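Local coordinates for protein peptidase M28 (Shewanella amazonensis SB2B, PDB 3IIB) that probably hydrolyses dipeptides or trims peptides from the carboxyl end as a zinc-dependent family M28 exopeptidase, with zinc ions bound in its active site, at residues V91-G96 and R180-G185; I174-D179 and Y397-H402; W261-G266 and H402-T407. One frame throughout, in Å; residues are numbered along the deposited sequence.

Contact 1 (V91-G96 and R180-G185); sequences VVTALG and RMAHTG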
loop_
_atom_site.group_PDB
_atom_site.type_symbol
_atom_site.label_atom_id
_atom_site.label_comp_id
_atom_site.label_asym_id
_atom_site.label_seq_id
_atom_site.Cartn_x
_atom_site.Cartn_y
_atom_site.Cartn_z
ATOM N N VAL A 91 9.524 -7.680 1.222
ATOM C CA VAL A 91 9.420 -6.313 1.732
ATOM C C VAL A 91 9.346 -6.528 3.255
ATOM O O VAL A 91 8.463 -7.217 3.771
ATOM C CB VAL A 91 8.199 -5.528 1.208
ATOM C CG1 VAL A 91 7.907 -4.304 2.092
ATOM C CG2 VAL A 91 8.437 -5.074 -0.304
ATOM N N VAL A 92 10.341 -6.001 3.923
ATOM C CA VAL A 92 10.602 -6.313 5.321
ATOM C C VAL A 92 10.870 -5.009 6.047
ATOM O O VAL A 92 11.356 -4.049 5.454
ATOM C CB VAL A 92 11.813 -7.287 5.446
ATOM C CG1 VAL A 92 13.118 -6.638 4.995
ATOM C CG2 VAL A 92 11.977 -7.812 6.843
ATOM N N THR A 93 10.639 -5.015 7.350
ATOM C CA THR A 93 11.152 -3.965 8.213
ATOM C C THR A 93 11.573 -4.547 9.569
ATOM O O THR A 93 10.974 -5.496 10.065
ATOM C CB THR A 93 10.102 -2.839 8.392
ATOM O OG1 THR A 93 10.752 -1.671 8.913
ATOM C CG2 THR A 93 8.984 -3.295 9.309
ATOM N N ALA A 94 12.591 -3.952 10.177
ATOM C CA ALA A 94 13.031 -4.379 11.494
ATOM C C ALA A 94 11.897 -4.094 12.485
ATOM O O ALA A 94 11.208 -3.053 12.390
ATOM C CB ALA A 94 14.312 -3.590 11.922
ATOM N N LEU A 95 11.750 -4.991 13.450
ATOM C CA LEU A 95 10.965 -4.696 14.637
ATOM C C LEU A 95 11.713 -3.670 15.461
ATOM O O LEU A 95 12.935 -3.657 15.495
ATOM C CB LEU A 95 10.666 -5.966 15.440
ATOM C CG LEU A 95 9.883 -7.035 14.654
ATOM C CD1 LEU A 95 9.461 -8.200 15.615
ATOM C CD2 LEU A 95 8.694 -6.441 13.905
ATOM N N GLY A 96 10.954 -2.775 16.101
ATOM C CA GLY A 96 11.531 -1.713 16.900
ATOM C C GLY A 96 12.410 -2.226 18.004
ATOM O O GLY A 96 11.966 -2.951 18.856
ATOM N N ARG A 180 1.681 -4.368 0.294
ATOM C CA ARG A 180 3.099 -4.677 0.346
ATOM C C ARG A 180 3.769 -3.672 1.287
ATOM O O ARG A 180 4.665 -2.908 0.894
ATOM C CB ARG A 180 3.695 -4.674 -1.046
ATOM C CG ARG A 180 5.011 -5.402 -1.107
ATOM C CD ARG A 180 4.781 -6.868 -1.385
ATOM N NE ARG A 180 6.030 -7.622 -1.374
ATOM C CZ ARG A 180 6.890 -7.676 -2.383
ATOM N NH1 ARG A 180 6.666 -7.028 -3.516
ATOM N NH2 ARG A 180 7.989 -8.417 -2.253
HETATM N N MSE A 181 3.342 -3.725 2.554
HETATM C CA MSE A 181 3.781 -2.808 3.587
HETATM C C MSE A 181 4.185 -3.696 4.781
HETATM O O MSE A 181 3.396 -4.551 5.224
HETATM C CB MSE A 181 2.619 -1.898 4.021
HETATM C CG MSE A 181 2.093 -1.005 2.922
HETATM SE SE MSE A 181 3.147 0.566 2.700
HETATM C CE MSE A 181 4.842 0.075 2.042
ATOM N N ALA A 182 5.394 -3.447 5.302
ATOM C CA ALA A 182 5.870 -4.117 6.495
ATOM C C ALA A 182 5.572 -3.231 7.719
ATOM O O ALA A 182 5.839 -2.005 7.713
ATOM C CB ALA A 182 7.348 -4.503 6.371
ATOM N N HIS A 183 4.961 -3.851 8.734
ATOM C CA HIS A 183 4.537 -3.141 9.936
ATOM C C HIS A 183 5.618 -3.324 11.010
ATOM O O HIS A 183 5.991 -4.458 11.348
ATOM C CB HIS A 183 3.232 -3.687 10.499
ATOM C CG HIS A 183 2.034 -3.554 9.624
ATOM N ND1 HIS A 183 0.869 -2.938 10.054
ATOM C CD2 HIS A 183 1.784 -4.003 8.370
ATOM C CE1 HIS A 183 -0.045 -3.037 9.113
ATOM N NE2 HIS A 183 0.486 -3.673 8.076
ATOM N N THR A 184 6.133 -2.204 11.520
ATOM C CA THR A 184 7.075 -2.219 12.638
ATOM C C THR A 184 6.322 -2.131 13.969
ATOM O O THR A 184 5.109 -2.338 14.018
ATOM C CB THR A 184 8.152 -1.099 12.469
ATOM O OG1 THR A 184 9.257 -1.356 13.354
ATOM C CG2 THR A 184 7.571 0.381 12.591
ATOM N N GLY A 185 7.055 -1.833 15.043
ATOM C CA GLY A 185 6.478 -1.731 16.385
ATOM C C GLY A 185 7.426 -2.334 17.396
ATOM O O GLY A 185 8.376 -3.056 17.032
#
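R180 lies across V91 at the start of the contact: V91 CG2 sits 3.5 Å from R180 CG and also over the centre of the guanidinium face, 3.6 Å above its plane. The arginine chain leaves with CG anti to the backbone N (chi1 -162°) and bends at chi2, which brings the flat group against the valine while its NE forms a salt bridge with D205 and its NH1 reaches backbone carbonyls of E263 and P404 of the second subunit. A leucine here would probably leave D205 without its charged mate and those carbonyls without this donor. A182 comes next, its CB pressed against the backbone at T93 N (3.5 Å) and against T93 CG2 (3.6 Å). H183 leaves the backbone away from 91-96. T184 then donates from OG1 to A94 O, 2.8 Å away and in the carbonyl plane, and R75 reaches both of these oxygens. At G185 the backbone takes over, its O accepting from G96 N at 2.8 Å from above the carbonyl plane. V91 and A182 thus contribute apolar packing, whereas the directional bonds beyond the strand's end fix the alignment and satisfy buried backbone atoms.

Contact 2 (I174-D179 and Y397-H402); sequences IGTDHD and YFDYHH. With ZN (zinc ion), chain B.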
loop_
_atom_site.group_PDB
_atom_site.type_symbol
_atom_site.label_atom_id
_atom_site.label_comp_id
_atom_site.label_asym_id
_atom_site.label_seq_id
_atom_site.Cartn_x
_atom_site.Cartn_y
_atom_site.Cartn_z
ATOM N N ILE A 174 1.760 -7.498 11.788
ATOM C CA ILE A 174 0.586 -7.453 12.630
ATOM C C ILE A 174 -0.348 -6.387 12.050
ATOM O O ILE A 174 -0.434 -5.256 12.539
ATOM C CB ILE A 174 0.911 -7.207 14.132
ATOM C CG1 ILE A 174 2.048 -8.114 14.611
ATOM C CG2 ILE A 174 -0.390 -7.387 14.965
ATOM C CD1 ILE A 174 1.774 -9.627 14.436
ATOM N N GLY A 175 -1.027 -6.772 10.973
ATOM C CA GLY A 175 -1.785 -5.818 10.154
ATOM C C GLY A 175 -2.916 -6.539 9.516
ATOM O O GLY A 175 -2.851 -7.755 9.324
ATOM N N THR A 176 -3.951 -5.790 9.185
ATOM C CA THR A 176 -5.120 -6.337 8.547
ATOM C C THR A 176 -5.152 -6.101 7.026
ATOM O O THR A 176 -6.084 -6.576 6.344
ATOM C CB THR A 176 -6.372 -5.721 9.171
ATOM O OG1 THR A 176 -6.209 -4.286 9.224
ATOM C CG2 THR A 176 -6.590 -6.254 10.565
ATOM N N ASP A 177 -4.170 -5.388 6.489
ATOM C CA ASP A 177 -4.102 -5.147 5.043
ATOM C C ASP A 177 -3.562 -6.338 4.247
ATOM O O ASP A 177 -2.951 -7.244 4.800
ATOM C CB ASP A 177 -3.133 -4.013 4.816
ATOM C CG ASP A 177 -1.760 -4.350 5.311
ATOM O OD1 ASP A 177 -1.605 -4.360 6.559
ATOM O OD2 ASP A 177 -0.880 -4.645 4.454
ATOM N N HIS A 178 -3.742 -6.305 2.920
ATOM C CA HIS A 178 -2.941 -7.150 2.025
ATOM C C HIS A 178 -2.126 -6.240 1.101
ATOM O O HIS A 178 -2.013 -6.463 -0.105
ATOM C CB HIS A 178 -3.798 -8.179 1.257
ATOM C CG HIS A 178 -4.898 -7.592 0.441
ATOM N ND1 HIS A 178 -4.900 -7.609 -0.940
ATOM C CD2 HIS A 178 -6.075 -7.030 0.807
ATOM C CE1 HIS A 178 -5.998 -7.031 -1.387
ATOM N NE2 HIS A 178 -6.736 -6.680 -0.348
ATOM N N ASP A 179 -1.573 -5.178 1.687
ATOM C CA ASP A 179 -0.623 -4.326 0.972
ATOM C C ASP A 179 0.813 -4.759 1.224
ATOM O O ASP A 179 1.128 -5.423 2.219
ATOM C CB ASP A 179 -0.796 -2.897 1.410
ATOM C CG ASP A 179 -2.111 -2.312 1.009
ATOM O OD1 ASP A 179 -2.552 -2.542 -0.155
ATOM O OD2 ASP A 179 -2.729 -1.635 1.873
ATOM N N TYR A 397 -7.945 0.655 10.874
ATOM C CA TYR A 397 -6.755 1.219 11.526
ATOM C C TYR A 397 -5.510 0.373 11.298
ATOM O O TYR A 397 -4.434 0.909 10.996
ATOM C CB TYR A 397 -7.042 1.340 13.016
ATOM C CG TYR A 397 -5.955 1.952 13.852
ATOM C CD1 TYR A 397 -5.748 3.323 13.861
ATOM C CD2 TYR A 397 -5.167 1.149 14.674
ATOM C CE1 TYR A 397 -4.773 3.887 14.691
ATOM C CE2 TYR A 397 -4.159 1.705 15.463
ATOM C CZ TYR A 397 -3.997 3.075 15.476
ATOM O OH TYR A 397 -3.039 3.652 16.266
ATOM N N PHE A 398 -5.648 -0.934 11.427
ATOM C CA PHE A 398 -4.499 -1.828 11.264
ATOM C C PHE A 398 -4.142 -2.145 9.821
ATOM O O PHE A 398 -3.202 -2.920 9.561
ATOM C CB PHE A 398 -4.662 -3.077 12.153
ATOM C CG PHE A 398 -4.659 -2.742 13.641
ATOM C CD1 PHE A 398 -3.490 -2.308 14.259
ATOM C CD2 PHE A 398 -5.811 -2.759 14.369
ATOM C CE1 PHE A 398 -3.466 -1.961 15.577
ATOM C CE2 PHE A 398 -5.799 -2.421 15.693
ATOM C CZ PHE A 398 -4.612 -1.994 16.304
ATOM N N ASP A 399 -4.824 -1.519 8.870
ATOM C CA ASP A 399 -4.313 -1.463 7.490
ATOM C C ASP A 399 -3.102 -0.540 7.362
ATOM O O ASP A 399 -2.274 -0.755 6.481
ATOM C CB ASP A 399 -5.353 -1.021 6.502
ATOM C CG ASP A 399 -6.541 -1.970 6.414
ATOM O OD1 ASP A 399 -6.467 -3.115 6.901
ATOM O OD2 ASP A 399 -7.555 -1.553 5.834
ATOM N N TYR A 400 -3.005 0.470 8.222
ATOM C CA TYR A 400 -1.974 1.502 8.063
ATOM C C TYR A 400 -1.076 1.689 9.257
ATOM O O TYR A 400 0.057 2.154 9.088
ATOM C CB TYR A 400 -2.601 2.851 7.680
ATOM C CG TYR A 400 -3.739 2.739 6.709
ATOM C CD1 TYR A 400 -3.528 2.287 5.410
ATOM C CD2 TYR A 400 -5.024 3.113 7.077
ATOM C CE1 TYR A 400 -4.585 2.186 4.511
ATOM C CE2 TYR A 400 -6.072 2.999 6.195
ATOM C CZ TYR A 400 -5.845 2.547 4.914
ATOM O OH TYR A 400 -6.891 2.461 4.029
ATOM N N HIS A 401 -1.572 1.341 10.456
ATOM C CA HIS A 401 -0.835 1.427 11.717
ATOM C C HIS A 401 0.555 0.866 11.559
ATOM O O HIS A 401 0.686 -0.235 11.147
ATOM C CB HIS A 401 -1.639 0.628 12.739
ATOM C CG HIS A 401 -0.966 0.363 14.044
ATOM N ND1 HIS A 401 -0.319 -0.831 14.311
ATOM C CD2 HIS A 401 -0.949 1.069 15.201
ATOM C CE1 HIS A 401 0.107 -0.812 15.560
ATOM N NE2 HIS A 401 -0.299 0.309 16.132
ATOM N N HIS A 402 1.581 1.652 11.906
ATOM C CA HIS A 402 2.956 1.190 11.955
ATOM C C HIS A 402 3.567 0.805 10.611
ATOM O O HIS A 402 4.612 0.075 10.559
ATOM C CB HIS A 402 3.114 0.063 12.981
ATOM C CG HIS A 402 2.973 0.498 14.406
ATOM N ND1 HIS A 402 3.399 -0.294 15.469
ATOM C CD2 HIS A 402 2.397 1.596 14.962
ATOM C CE1 HIS A 402 3.124 0.332 16.605
ATOM N NE2 HIS A 402 2.530 1.478 16.326
HETATM ZN ZN ZN B . 1.612 2.862 17.890
HETATM O O HOH W 1 0.861 -2.934 12.892
HETATM O O HOH W 2 -7.879 -2.888 10.959
HETATM O O HOH W 3 -1.371 -0.287 3.861
HETATM O O HOH W 4 0.459 1.235 18.648
HETATM O O HOH W 5 0.594 3.649 19.591
#
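T176 and D399 meet at about a right angle, the threonine hydroxyl reaching the aspartate carboxylate over its plane. T176 OG1 donates to D399 OD1 across 2.6 Å, arriving 36° out of the carboxylate plane, and D399 OD1 also forms a salt bridge with R140. The threonine can do this because chi1 of 48° tucks OG1 between its own backbone N and carbonyl carbon, facing D399, while CG2 lies 4.0 Å from F398 CB. Beside this pair, T176 N donates to F398 O at 3.0 Å, well above the carbonyl plane. Water 2 bridges T176 OG1 and F398 N, so the hydroxyl gives to the carboxylate and receives from the water. D177 turns its carboxylate back on its own loop, where OD2 accepts from D179 N in an Asx turn and OD1 is held by H183.

F398 meets one face of the H401 ring edge-on, its CE1 3.6 Å above the plane, and the H402 ring lies nearly parallel on the opposite face. Water 1 lies in the plane of H401 at its edge, 2.8 Å from ND1, and also donates to I174 O, tying the ring to the other loop. At the other nitrogen, H401 NE2 meets water 4, a zinc ligand. H402 NE2 binds zinc at 2.3 Å, and D269 and E304 are further ligands of that ion. The 397-402 loop thus carries the ligand H402 and, in H401, a ring that meets a zinc-bound water, in the two-zinc site characteristic of M28 peptidases.

Contact 3 (W261-G266 and H402-T407); sequences WDEGTG and HTPNDT. With ZN (zinc ion), chain B.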
loop_
_atom_site.group_PDB
_atom_site.type_symbol
_atom_site.label_atom_id
_atom_site.label_comp_id
_atom_site.label_asym_id
_atom_site.label_seq_id
_atom_site.Cartn_x
_atom_site.Cartn_y
_atom_site.Cartn_z
ATOM N N TRP A 261 6.065 5.885 15.134
ATOM C CA TRP A 261 7.110 5.144 14.384
ATOM C C TRP A 261 7.619 5.995 13.203
ATOM O O TRP A 261 7.070 7.098 12.902
ATOM C CB TRP A 261 6.652 3.731 14.001
ATOM C CG TRP A 261 6.691 2.883 15.253
ATOM C CD1 TRP A 261 5.651 2.617 16.072
ATOM C CD2 TRP A 261 7.865 2.402 15.921
ATOM N NE1 TRP A 261 6.072 1.899 17.175
ATOM C CE2 TRP A 261 7.435 1.773 17.117
ATOM C CE3 TRP A 261 9.239 2.446 15.628
ATOM C CZ2 TRP A 261 8.325 1.182 18.006
ATOM C CZ3 TRP A 261 10.126 1.848 16.505
ATOM C CH2 TRP A 261 9.673 1.223 17.677
ATOM N N ASP A 262 8.678 5.494 12.576
ATOM C CA ASP A 262 9.553 6.362 11.818
ATOM C C ASP A 262 9.420 6.282 10.312
ATOM O O ASP A 262 10.101 7.048 9.622
ATOM C CB ASP A 262 11.034 6.128 12.223
ATOM C CG ASP A 262 11.440 4.682 12.237
ATOM O OD1 ASP A 262 10.645 3.770 12.603
ATOM O OD2 ASP A 262 12.617 4.406 11.904
ATOM N N GLU A 263 8.614 5.344 9.804
ATOM C CA GLU A 263 8.570 5.077 8.347
ATOM C C GLU A 263 7.407 5.707 7.591
ATOM O O GLU A 263 7.475 5.820 6.349
ATOM C CB GLU A 263 8.644 3.572 8.064
ATOM C CG GLU A 263 9.865 2.911 8.740
ATOM C CD GLU A 263 10.236 1.597 8.086
ATOM O OE1 GLU A 263 9.435 0.675 8.204
ATOM O OE2 GLU A 263 11.331 1.494 7.468
ATOM N N GLY A 264 6.338 6.077 8.306
ATOM C CA GLY A 264 5.230 6.896 7.749
ATOM C C GLY A 264 5.381 8.352 8.180
ATOM O O GLY A 264 6.503 8.876 8.314
ATOM N N THR A 265 4.258 9.027 8.405
ATOM C CA THR A 265 4.315 10.338 9.019
ATOM C C THR A 265 3.513 10.370 10.332
ATOM O O THR A 265 3.130 11.425 10.783
ATOM C CB THR A 265 3.780 11.447 8.066
ATOM O OG1 THR A 265 2.408 11.149 7.745
ATOM C CG2 THR A 265 4.628 11.534 6.795
ATOM N N GLY A 266 3.195 9.205 10.895
ATOM C CA GLY A 266 2.472 9.143 12.139
ATOM C C GLY A 266 1.148 9.852 12.092
ATOM O O GLY A 266 0.739 10.469 13.080
ATOM N N HIS A 402 1.581 1.652 11.906
ATOM C CA HIS A 402 2.956 1.190 11.955
ATOM C C HIS A 402 3.567 0.805 10.611
ATOM O O HIS A 402 4.612 0.075 10.559
ATOM C CB HIS A 402 3.114 0.063 12.981
ATOM C CG HIS A 402 2.973 0.498 14.406
ATOM N ND1 HIS A 402 3.399 -0.294 15.469
ATOM C CD2 HIS A 402 2.397 1.596 14.962
ATOM C CE1 HIS A 402 3.124 0.332 16.605
ATOM N NE2 HIS A 402 2.530 1.478 16.326
ATOM N N THR A 403 2.970 1.317 9.530
ATOM C CA THR A 403 3.526 1.183 8.179
ATOM C C THR A 403 3.999 2.493 7.601
ATOM O O THR A 403 3.624 3.580 8.100
ATOM C CB THR A 403 2.472 0.622 7.187
ATOM O OG1 THR A 403 1.500 1.652 6.907
ATOM C CG2 THR A 403 1.812 -0.666 7.761
ATOM N N PRO A 404 4.747 2.430 6.481
ATOM C CA PRO A 404 4.986 3.664 5.711
ATOM C C PRO A 404 3.741 4.314 5.122
ATOM O O PRO A 404 3.835 5.422 4.612
ATOM C CB PRO A 404 5.933 3.220 4.587
ATOM C CG PRO A 404 6.564 1.906 5.115
ATOM C CD PRO A 404 5.509 1.276 5.945
ATOM N N ASN A 405 2.620 3.593 5.147
ATOM C CA ASN A 405 1.368 4.068 4.642
ATOM C C ASN A 405 0.562 4.846 5.679
ATOM O O ASN A 405 -0.532 5.305 5.368
ATOM C CB ASN A 405 0.558 2.880 4.133
ATOM C CG ASN A 405 -0.196 3.162 2.863
ATOM O OD1 ASN A 405 0.011 4.179 2.187
ATOM N ND2 ASN A 405 -1.097 2.223 2.504
ATOM N N ASP A 406 1.090 5.047 6.890
ATOM C CA ASP A 406 0.420 5.899 7.897
ATOM C C ASP A 406 0.669 7.375 7.591
ATOM O O ASP A 406 1.589 8.017 8.150
ATOM C CB ASP A 406 0.842 5.543 9.319
ATOM C CG ASP A 406 0.097 6.367 10.340
ATOM O OD1 ASP A 406 -0.807 7.102 9.881
ATOM O OD2 ASP A 406 0.371 6.272 11.559
ATOM N N THR A 407 -0.147 7.874 6.669
ATOM C CA THR A 407 0.025 9.203 6.092
ATOM C C THR A 407 -1.276 9.988 6.172
ATOM O O THR A 407 -2.351 9.421 6.388
ATOM C CB THR A 407 0.526 9.128 4.610
ATOM O OG1 THR A 407 -0.390 8.382 3.822
ATOM C CG2 THR A 407 1.909 8.475 4.502
HETATM ZN ZN ZN B . 1.612 2.862 17.890
HETATM O O HOH W 6 6.911 1.084 9.076
HETATM O O HOH W 4 0.459 1.235 18.648
HETATM O O HOH W 5 0.594 3.649 19.591
#
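T265 N donates to D406 O at 2.9 Å in a nearly straight bond (164° at the hydrogen), tying the loop before helix 267-285 to a type I beta turn that spans T403 to D406. Within that turn D406 N returns to T403 O, and T403 OG1 takes N405 N in an ST turn. The carboxylate of D406, whose CG is anti to its backbone N (chi1 -177°), extends beside G266, with OD2 3.6 Å from G266 CA, and its OD1 accepts from I268 N near the start of the helix. Water 6 donates to both E263 OE1 and H402 O, bridging the loops; the same glutamate oxygen is also bonded by T93.

Around these bonds the backbones pack closely. P404 CA makes a CA-H...O contact with E263 O, and its ring carbon CG rests against E263 CB. G264 passes next to P404, the two CA atoms 3.8 Å apart, where a side chain on G264 would run into T403 O and D406 O. N405 ND2 is hydrogen-bonded to D179 OD1 of the second subunit, which brings the dimer interface to this junction.

At the zinc end, W261 and the zinc ligand H402 form a T-shaped (edge-to-face) pair with planes at 61°. H402 ND1 is bonded to T184 O, and the indole edge comes over the imidazole face, W261 CD1 lying 3.3 Å from H402 NE2.

The three contacts converge on H402, which contacts 2 and 3 share, with their centres 10 to 11 Å apart. Contact 1 joins them through its 180-185 segment: T184 N lies 2.9 Å from H402 O, a probable hydrogen bond, and G185 CA packs 3.5 Å from H402 ND1. Two further probable hydrogen bonds link H183 NE2 to D177 OD1 of contact 2 (2.7 Å) and T93 OG1 to E263 OE1 of contact 3 (2.8 Å). Contact 1 thus reaches the metal site through T184 at H402 and through E263, in the loop that also holds W261; G185 CA lies 6.9 Å from the zinc ion. All three contacts touch the second subunit, consistent with an enzyme probably active only as a homodimer.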